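Local coordinates for maleylacetoacetate isomerase (Anaeromyxobacter dehalogenans, PDB 4IGJ), which probably isomerises maleylacetoacetate with the help of glutathione, as a dimeric zeta-class member of the glutathione transferase superfamily, at residues Leu27-Tyr30 against Ser35-Arg38; Pro77-Glu82 against Leu97-Glu102; Arg121-His126 against Glu167-Asp172. All coordinates share one frame; numbering follows the deposited sequence.

Interaction 1: Leu27-Tyr30 against Ser35-Arg38; sequences LYSY and SAWR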
loop_
_atom_site.group_PDB
_atom_site.type_symbol
_atom_site.label_atom_id
_atom_site.label_comp_id
_atom_site.label_asym_id
_atom_site.label_seq_id
_atom_site.Cartn_x
_atom_site.Cartn_y
_atom_site.Cartn_z
ATOM N N LEU A 27 -9.838 12.389 14.181
ATOM C CA LEU A 27 -9.105 12.227 12.933
ATOM C C LEU A 27 -8.366 13.492 12.541
ATOM O O LEU A 27 -8.989 14.540 12.346
ATOM C CB LEU A 27 -10.059 11.842 11.807
ATOM C CG LEU A 27 -9.370 11.612 10.465
ATOM C CD1 LEU A 27 -8.467 10.377 10.523
ATOM C CD2 LEU A 27 -10.396 11.503 9.360
ATOM N N TYR A 28 -7.047 13.385 12.418
ATOM C CA TYR A 28 -6.233 14.462 11.854
ATOM C C TYR A 28 -6.334 14.378 10.338
ATOM O O TYR A 28 -5.863 13.413 9.728
ATOM C CB TYR A 28 -4.781 14.326 12.312
ATOM C CG TYR A 28 -4.594 14.636 13.776
ATOM C CD1 TYR A 28 -4.118 15.877 14.182
ATOM C CD2 TYR A 28 -4.911 13.700 14.757
ATOM C CE1 TYR A 28 -3.952 16.174 15.520
ATOM C CE2 TYR A 28 -4.745 13.993 16.103
ATOM C CZ TYR A 28 -4.263 15.232 16.475
ATOM O OH TYR A 28 -4.098 15.530 17.812
ATOM N N SER A 29 -6.965 15.385 9.737
ATOM C CA SER A 29 -7.362 15.334 8.338
ATOM C C SER A 29 -7.107 16.680 7.678
ATOM O O SER A 29 -7.147 17.723 8.339
ATOM C CB SER A 29 -8.853 14.995 8.236
ATOM O OG SER A 29 -9.345 15.077 6.908
ATOM N N TYR A 30 -6.829 16.633 6.379
ATOM C CA TYR A 30 -6.821 17.810 5.510
ATOM C C TYR A 30 -7.934 17.576 4.499
ATOM O O TYR A 30 -8.092 16.456 3.999
ATOM C CB TYR A 30 -5.459 17.911 4.815
ATOM C CG TYR A 30 -5.313 19.011 3.779
ATOM C CD1 TYR A 30 -5.408 20.350 4.133
ATOM C CD2 TYR A 30 -5.031 18.699 2.458
ATOM C CE1 TYR A 30 -5.263 21.347 3.185
ATOM C CE2 TYR A 30 -4.880 19.683 1.505
ATOM C CZ TYR A 30 -4.993 21.003 1.877
ATOM O OH TYR A 30 -4.841 21.979 0.917
ATOM N N SER A 35 -5.534 10.326 1.132
ATOM C CA SER A 35 -5.308 9.330 2.165
ATOM C C SER A 35 -6.263 9.525 3.341
ATOM O O SER A 35 -6.821 8.546 3.861
ATOM C CB SER A 35 -3.851 9.319 2.624
ATOM O OG SER A 35 -3.634 8.258 3.543
ATOM N N ALA A 36 -6.482 10.777 3.740
ATOM C CA ALA A 36 -7.407 11.060 4.834
ATOM C C ALA A 36 -8.835 10.754 4.419
ATOM O O ALA A 36 -9.627 10.257 5.220
ATOM C CB ALA A 36 -7.290 12.510 5.294
ATOM N N TRP A 37 -9.163 11.040 3.163
ATOM C CA TRP A 37 -10.493 10.769 2.641
ATOM C C TRP A 37 -10.836 9.276 2.761
ATOM O O TRP A 37 -11.960 8.931 3.120
ATOM C CB TRP A 37 -10.555 11.269 1.192
ATOM C CG TRP A 37 -11.875 11.235 0.466
ATOM C CD1 TRP A 37 -13.059 10.667 0.861
ATOM C CD2 TRP A 37 -12.114 11.804 -0.818
ATOM N NE1 TRP A 37 -14.012 10.852 -0.112
ATOM C CE2 TRP A 37 -13.452 11.552 -1.154
ATOM C CE3 TRP A 37 -11.310 12.507 -1.719
ATOM C CZ2 TRP A 37 -14.011 11.982 -2.362
ATOM C CZ3 TRP A 37 -11.851 12.923 -2.904
ATOM C CH2 TRP A 37 -13.192 12.669 -3.223
ATOM N N ARG A 38 -9.874 8.394 2.471
ATOM C CA ARG A 38 -10.101 6.954 2.610
ATOM C C ARG A 38 -10.563 6.621 4.013
ATOM O O ARG A 38 -11.492 5.825 4.197
ATOM C CB ARG A 38 -8.829 6.155 2.322
ATOM C CG ARG A 38 -8.212 6.410 0.948
ATOM C CD ARG A 38 -6.751 6.046 1.004
ATOM N NE ARG A 38 -6.045 6.274 -0.248
ATOM C CZ ARG A 38 -4.727 6.142 -0.375
ATOM N NH1 ARG A 38 -3.987 5.811 0.674
ATOM N NH2 ARG A 38 -4.146 6.368 -1.554
#

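Interaction 2: Pro77-Glu82 against Leu97-Glu102; sequences PVLEVE and LEWLEE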
loop_
_atom_site.group_PDB
_atom_site.type_symbol
_atom_site.label_atom_id
_atom_site.label_comp_id
_atom_site.label_asym_id
_atom_site.label_seq_id
_atom_site.Cartn_x
_atom_site.Cartn_y
_atom_site.Cartn_z
ATOM N N PRO A 77 -3.301 10.921 7.118
ATOM C CA PRO A 77 -4.183 10.928 8.286
ATOM C C PRO A 77 -3.560 10.276 9.515
ATOM O O PRO A 77 -2.718 9.383 9.400
ATOM C CB PRO A 77 -5.353 10.055 7.823
ATOM C CG PRO A 77 -4.684 9.025 6.958
ATOM C CD PRO A 77 -3.621 9.809 6.205
ATOM N N VAL A 78 -3.978 10.745 10.685
ATOM C CA VAL A 78 -3.722 10.041 11.935
ATOM C C VAL A 78 -5.069 9.851 12.613
ATOM O O VAL A 78 -5.816 10.818 12.785
ATOM C CB VAL A 78 -2.779 10.832 12.849
ATOM C CG1 VAL A 78 -2.616 10.135 14.196
ATOM C CG2 VAL A 78 -1.435 11.016 12.168
ATOM N N LEU A 79 -5.397 8.614 12.982
ATOM C CA LEU A 79 -6.597 8.385 13.773
ATOM C C LEU A 79 -6.176 8.241 15.226
ATOM O O LEU A 79 -5.524 7.261 15.593
ATOM C CB LEU A 79 -7.347 7.141 13.299
ATOM C CG LEU A 79 -8.679 6.925 14.015
ATOM C CD1 LEU A 79 -9.638 8.080 13.753
ATOM C CD2 LEU A 79 -9.298 5.582 13.598
ATOM N N GLU A 80 -6.521 9.235 16.044
ATOM C CA GLU A 80 -6.224 9.186 17.470
ATOM C C GLU A 80 -7.356 8.481 18.200
ATOM O O GLU A 80 -8.518 8.884 18.098
ATOM C CB GLU A 80 -6.030 10.592 18.046
ATOM C CG GLU A 80 -5.920 10.573 19.572
ATOM C CD GLU A 80 -5.525 11.906 20.170
ATOM O OE1 GLU A 80 -5.211 12.837 19.405
ATOM O OE2 GLU A 80 -5.527 12.010 21.413
ATOM N N VAL A 81 -7.017 7.413 18.918
ATOM C CA VAL A 81 -8.011 6.634 19.628
ATOM C C VAL A 81 -7.797 6.822 21.122
ATOM O O VAL A 81 -6.722 6.517 21.646
ATOM C CB VAL A 81 -7.927 5.144 19.265
ATOM C CG1 VAL A 81 -9.094 4.409 19.868
ATOM C CG2 VAL A 81 -7.936 4.966 17.752
ATOM N N GLU A 82 -8.829 7.328 21.795
ATOM C CA GLU A 82 -8.733 7.668 23.208
ATOM C C GLU A 82 -9.659 6.784 24.029
ATOM O O GLU A 82 -10.788 6.508 23.620
ATOM C CB GLU A 82 -9.092 9.138 23.421
ATOM N N LEU A 97 -7.664 1.476 8.353
ATOM C CA LEU A 97 -8.883 0.824 7.882
ATOM C C LEU A 97 -8.990 -0.632 8.331
ATOM O O LEU A 97 -10.084 -1.087 8.683
ATOM C CB LEU A 97 -9.008 0.942 6.361
ATOM C CG LEU A 97 -9.319 2.369 5.887
ATOM C CD1 LEU A 97 -8.980 2.547 4.412
ATOM C CD2 LEU A 97 -10.787 2.724 6.141
ATOM N N GLU A 98 -7.867 -1.350 8.349
ATOM C CA GLU A 98 -7.876 -2.734 8.830
ATOM C C GLU A 98 -8.199 -2.776 10.319
ATOM O O GLU A 98 -8.877 -3.701 10.779
ATOM C CB GLU A 98 -6.548 -3.441 8.539
ATOM C CG GLU A 98 -6.234 -3.630 7.037
ATOM C CD GLU A 98 -6.671 -4.961 6.436
ATOM O OE1 GLU A 98 -7.403 -5.758 7.068
ATOM O OE2 GLU A 98 -6.279 -5.201 5.277
ATOM N N TRP A 99 -7.734 -1.779 11.069
ATOM C CA TRP A 99 -8.087 -1.673 12.486
ATOM C C TRP A 99 -9.579 -1.422 12.664
ATOM O O TRP A 99 -10.228 -2.069 13.489
ATOM C CB TRP A 99 -7.293 -0.562 13.175
ATOM C CG TRP A 99 -7.657 -0.438 14.634
ATOM C CD1 TRP A 99 -7.162 -1.175 15.667
ATOM C CD2 TRP A 99 -8.602 0.473 15.209
ATOM N NE1 TRP A 99 -7.747 -0.787 16.853
ATOM C CE2 TRP A 99 -8.625 0.234 16.596
ATOM C CE3 TRP A 99 -9.419 1.475 14.684
ATOM C CZ2 TRP A 99 -9.446 0.956 17.470
ATOM C CZ3 TRP A 99 -10.239 2.191 15.552
ATOM C CH2 TRP A 99 -10.243 1.926 16.926
ATOM N N LEU A 100 -10.120 -0.474 11.906
ATOM C CA LEU A 100 -11.553 -0.200 11.968
ATOM C C LEU A 100 -12.367 -1.455 11.666
ATOM O O LEU A 100 -13.399 -1.704 12.284
ATOM C CB LEU A 100 -11.943 0.933 11.017
ATOM C CG LEU A 100 -11.512 2.344 11.426
ATOM C CD1 LEU A 100 -11.671 3.321 10.272
ATOM C CD2 LEU A 100 -12.320 2.827 12.624
ATOM N N GLU A 101 -11.894 -2.259 10.725
ATOM C CA GLU A 101 -12.607 -3.463 10.330
ATOM C C GLU A 101 -12.551 -4.535 11.419
ATOM O O GLU A 101 -13.536 -5.258 11.626
ATOM C CB GLU A 101 -12.053 -3.975 8.994
ATOM C CG GLU A 101 -12.685 -5.265 8.504
ATOM C CD GLU A 101 -14.072 -5.084 7.901
ATOM O OE1 GLU A 101 -14.568 -3.936 7.833
ATOM O OE2 GLU A 101 -14.660 -6.104 7.479
ATOM N N GLU A 102 -11.429 -4.629 12.130
ATOM C CA GLU A 102 -11.292 -5.582 13.237
ATOM C C GLU A 102 -12.066 -5.125 14.471
ATOM O O GLU A 102 -12.715 -5.926 15.140
ATOM C CB GLU A 102 -9.813 -5.812 13.593
ATOM C CG GLU A 102 -9.048 -6.534 12.488
ATOM C CD GLU A 102 -7.557 -6.703 12.752
ATOM O OE1 GLU A 102 -7.008 -6.072 13.679
ATOM O OE2 GLU A 102 -6.941 -7.489 12.008
#

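Interaction 3: Arg121-His126 against Glu167-Asp172; sequences RALAEH and ETAVRD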
loop_
_atom_site.group_PDB
_atom_site.type_symbol
_atom_site.label_atom_id
_atom_site.label_comp_id
_atom_site.label_asym_id
_atom_site.label_seq_id
_atom_site.Cartn_x
_atom_site.Cartn_y
_atom_site.Cartn_z
ATOM N N ARG A 121 -8.358 -6.406 -1.019
ATOM C CA ARG A 121 -7.095 -5.823 -0.619
ATOM C C ARG A 121 -6.222 -5.492 -1.819
ATOM O O ARG A 121 -5.529 -4.473 -1.817
ATOM C CB ARG A 121 -6.358 -6.745 0.355
ATOM C CG ARG A 121 -6.975 -6.804 1.742
ATOM C CD ARG A 121 -6.107 -7.638 2.661
ATOM N NE ARG A 121 -6.571 -7.615 4.051
ATOM C CZ ARG A 121 -7.032 -8.669 4.720
ATOM N NH1 ARG A 121 -7.115 -9.869 4.146
ATOM N NH2 ARG A 121 -7.414 -8.515 5.980
ATOM N N ALA A 122 -6.249 -6.333 -2.845
ATOM C CA ALA A 122 -5.463 -6.057 -4.045
ATOM C C ALA A 122 -5.938 -4.788 -4.745
ATOM O O ALA A 122 -5.117 -3.986 -5.177
ATOM C CB ALA A 122 -5.476 -7.242 -5.009
ATOM N N LEU A 123 -7.254 -4.621 -4.864
ATOM C CA LEU A 123 -7.810 -3.406 -5.465
ATOM C C LEU A 123 -7.378 -2.181 -4.672
ATOM O O LEU A 123 -6.963 -1.168 -5.247
ATOM C CB LEU A 123 -9.334 -3.494 -5.532
ATOM C CG LEU A 123 -9.844 -4.587 -6.469
ATOM C CD1 LEU A 123 -11.354 -4.726 -6.351
ATOM C CD2 LEU A 123 -9.470 -4.262 -7.893
ATOM N N ALA A 124 -7.431 -2.290 -3.347
ATOM C CA ALA A 124 -7.007 -1.191 -2.485
ATOM C C ALA A 124 -5.538 -0.870 -2.693
ATOM O O ALA A 124 -5.156 0.302 -2.817
ATOM C CB ALA A 124 -7.282 -1.526 -1.024
ATOM N N GLU A 125 -4.711 -1.912 -2.735
ATOM C CA GLU A 125 -3.273 -1.716 -2.861
ATOM C C GLU A 125 -2.846 -1.188 -4.232
ATOM O O GLU A 125 -1.862 -0.454 -4.318
ATOM C CB GLU A 125 -2.501 -2.987 -2.485
ATOM C CG GLU A 125 -2.601 -3.387 -1.001
ATOM C CD GLU A 125 -1.857 -2.453 -0.039
ATOM O OE1 GLU A 125 -1.256 -1.442 -0.476
ATOM O OE2 GLU A 125 -1.859 -2.751 1.178
ATOM N N HIS A 126 -3.596 -1.515 -5.282
ATOM C CA HIS A 126 -3.346 -0.902 -6.588
ATOM C C HIS A 126 -3.345 0.614 -6.478
ATOM O O HIS A 126 -2.561 1.294 -7.141
ATOM C CB HIS A 126 -4.406 -1.338 -7.603
ATOM C CG HIS A 126 -4.144 -2.678 -8.219
ATOM N ND1 HIS A 126 -2.952 -2.993 -8.838
ATOM C CD2 HIS A 126 -4.925 -3.779 -8.321
ATOM C CE1 HIS A 126 -3.009 -4.232 -9.291
ATOM N NE2 HIS A 126 -4.196 -4.733 -8.989
ATOM N N GLU A 167 -9.637 -0.813 -13.701
ATOM C CA GLU A 167 -10.799 -1.024 -14.561
ATOM C C GLU A 167 -10.946 -2.493 -14.943
ATOM O O GLU A 167 -12.046 -3.040 -14.931
ATOM C CB GLU A 167 -10.689 -0.147 -15.812
ATOM C CG GLU A 167 -11.667 -0.495 -16.934
ATOM C CD GLU A 167 -13.099 -0.082 -16.638
ATOM O OE1 GLU A 167 -13.311 0.800 -15.779
ATOM O OE2 GLU A 167 -14.019 -0.635 -17.277
ATOM N N THR A 168 -9.822 -3.132 -15.242
ATOM C CA THR A 168 -9.818 -4.535 -15.642
ATOM C C THR A 168 -9.988 -5.468 -14.448
ATOM O O THR A 168 -10.731 -6.449 -14.522
ATOM C CB THR A 168 -8.523 -4.882 -16.374
ATOM O OG1 THR A 168 -8.381 -4.021 -17.508
ATOM C CG2 THR A 168 -8.528 -6.344 -16.828
ATOM N N ALA A 169 -9.299 -5.161 -13.353
ATOM C CA ALA A 169 -9.385 -5.971 -12.139
ATOM C C ALA A 169 -10.752 -5.839 -11.476
ATOM O O ALA A 169 -11.262 -6.796 -10.889
ATOM C CB ALA A 169 -8.276 -5.594 -11.161
ATOM N N VAL A 170 -11.341 -4.648 -11.561
ATOM C CA VAL A 170 -12.672 -4.420 -11.007
ATOM C C VAL A 170 -13.734 -5.101 -11.858
ATOM O O VAL A 170 -14.637 -5.746 -11.324
ATOM C CB VAL A 170 -12.979 -2.907 -10.840
ATOM C CG1 VAL A 170 -14.458 -2.667 -10.611
ATOM C CG2 VAL A 170 -12.171 -2.328 -9.690
ATOM N N ARG A 171 -13.606 -4.977 -13.179
ATOM C CA ARG A 171 -14.578 -5.536 -14.120
ATOM C C ARG A 171 -14.865 -7.028 -13.899
ATOM O O ARG A 171 -15.980 -7.494 -14.153
ATOM C CB ARG A 171 -14.134 -5.285 -15.564
ATOM N N ASP A 172 -13.863 -7.772 -13.434
ATOM C CA ASP A 172 -14.069 -9.165 -13.033
ATOM C C ASP A 172 -14.360 -9.258 -11.540
ATOM O O ASP A 172 -13.452 -9.487 -10.740
ATOM C CB ASP A 172 -12.849 -10.038 -13.360
ATOM C CG ASP A 172 -12.980 -11.454 -12.800
ATOM O OD1 ASP A 172 -14.040 -12.082 -13.010
ATOM O OD2 ASP A 172 -12.034 -11.922 -12.129
#

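Interaction 1: Leu27-Tyr30 against Ser35-Arg38
With OG of Ser29 trans to the backbone N (chi1 173°), the serine hydroxyl is carried beside its own carbonyl carbon and out toward the methyl of Ala36, and Ser29 OG and Ala36 CB meet at 3.7 Å. Leu27, two residues earlier on the strand, has CG in the same position (chi1 -178°), and its CD2 reaches the helix backbone at a loose 4.4 Å from Ala36 O. The Ala36 methyl points at the strand end, where it meets Ser29 OG and, more loosely, Tyr30 O at 4.2 Å. The nearest CA atoms, Ser29 CA and Ala36 CA, are 5.5 Å apart, a spacing that small serine and alanine permit. Strand 24-29 and helix 34-45 open the beta-alpha-beta unit of the thioredoxin-like glutathione-binding domain, which strand 51-54 completes. The next helical turn adds Arg40, whose NH1 is hydrogen-bonded to both Ser29 OG and Tyr30 O, while the Leu27 side chain packs on Val39 and Leu43 of the same helix. Ser35 and Arg38, flanking this contact, are glutathione-binding residues, and Arg38 is hydrogen-bonded through NH1 to Ser93 OG. At its centre the contact is a van der Waals one between the Ala36 methyl and two oxygens, whose polarity is met largely by Arg40, with a weak bond from Ser29 OG to Tyr52 OH besides.

Interaction 2: Pro77-Glu82 against Leu97-Glu102
Strand 78-82 and helix 97-102 run in roughly the same direction, at 37°, with their axes 11.3 Å apart at the closest, so only side chains meet across the gap. The indole of Trp99 does most of this work. Its CG lies trans to the backbone N (chi1 180°), which sends the six-membered ring toward the strand, where CZ3 comes 4.0 Å from Leu79 CD2 and CH2 comes 3.9 Å from Val81 CG2. Both methyls approach the ring obliquely. Both valine methyls face that corner from one side, Val81 CG1 being 4.0 Å from Trp99 CH2, and the two side chains approach from opposite directions. In the thioredoxin-like N-terminal domain of glutathione transferases, helix 93-103 packs on the sheet beside helix 34-45, and Leu79 and Val81, alternate residues of the strand, face it. Leu100 adds its CD2, 4.2 Å from Leu79 CD2, and also packs on Leu43. The Leu79 and Trp99 side chains cross at about a right angle, and Leu90 of strand 87-91 touches both Val81 and the indole. Trp115 of the second subunit packs against Val81 and meets the Trp99 ring with the planes about 20° apart.

Interaction 3: Arg121-His126 against Glu167-Asp172
The all-helical C-terminal domain of the glutathione transferase fold is where helix 114-128 meets the end of helix 150-171, and Leu123 carries nearly all of the contact from the first segment. It points from the first helix at the second, with CG trans to its carbonyl carbon and beside the backbone N (chi1 -66°), and its branched end is presented to two consecutive residues. CD2 does most of the touching: it lies 3.7 Å from Ala169 CB and 3.8 Å from Val170 CG2, so that this methyl sits against both. The other methyl, Leu123 CD1, stands farther off, 4.2 Å from the same Val170 CG2. The leucine and valine side chains cross at about a right angle. Val170 turns CG2 to the leucine because CG1 takes the position trans to the backbone N (chi1 165°). The alanine methyl, by contrast, is directed toward helix 114-128, and its small size lets Leu123 CA and Ala169 CA approach to 7.3 Å. One turn back on the second helix, Leu166 extends the apolar patch, touching both Leu123 and His126, while Val170 also packs on Thr209 and Leu210 of helix 208-218. On another side of helix 114-128, Arg121 and Glu125 turn to the dimer interface, where Arg121 forms a salt bridge with Glu102 of the second subunit. Built almost wholly from methyl groups, the contact between the two segments rests on shape, one branched side chain set against an alanine and a valine; directional bonds come from just outside them, where Arg119 of helix 114-128 bonds weakly to the carbonyl oxygens of Ala169 and Asp172.

In the fold
Along the chain the three contacts follow in series, each closing before the next opens. Interactions 1 and 2 belong to the N-terminal glutathione-binding domain, with centres about 11 Å apart, and share one mixed sheet: strands 24-29 and 78-82 are neighbours in it, joined by a probable hydrogen bond between Tyr28 N and Val78 O. Interaction 3 lies in the helical C-terminal domain, about 22 and 23 Å from the other two, centre to centre. Helices 93-103 and 114-128 are successive, and the salt bridge from Glu98 to Arg121 ties interaction 2 to interaction 3 across the domain boundary. Both of these contacts also touch the second subunit, so domain packing and dimerisation meet there.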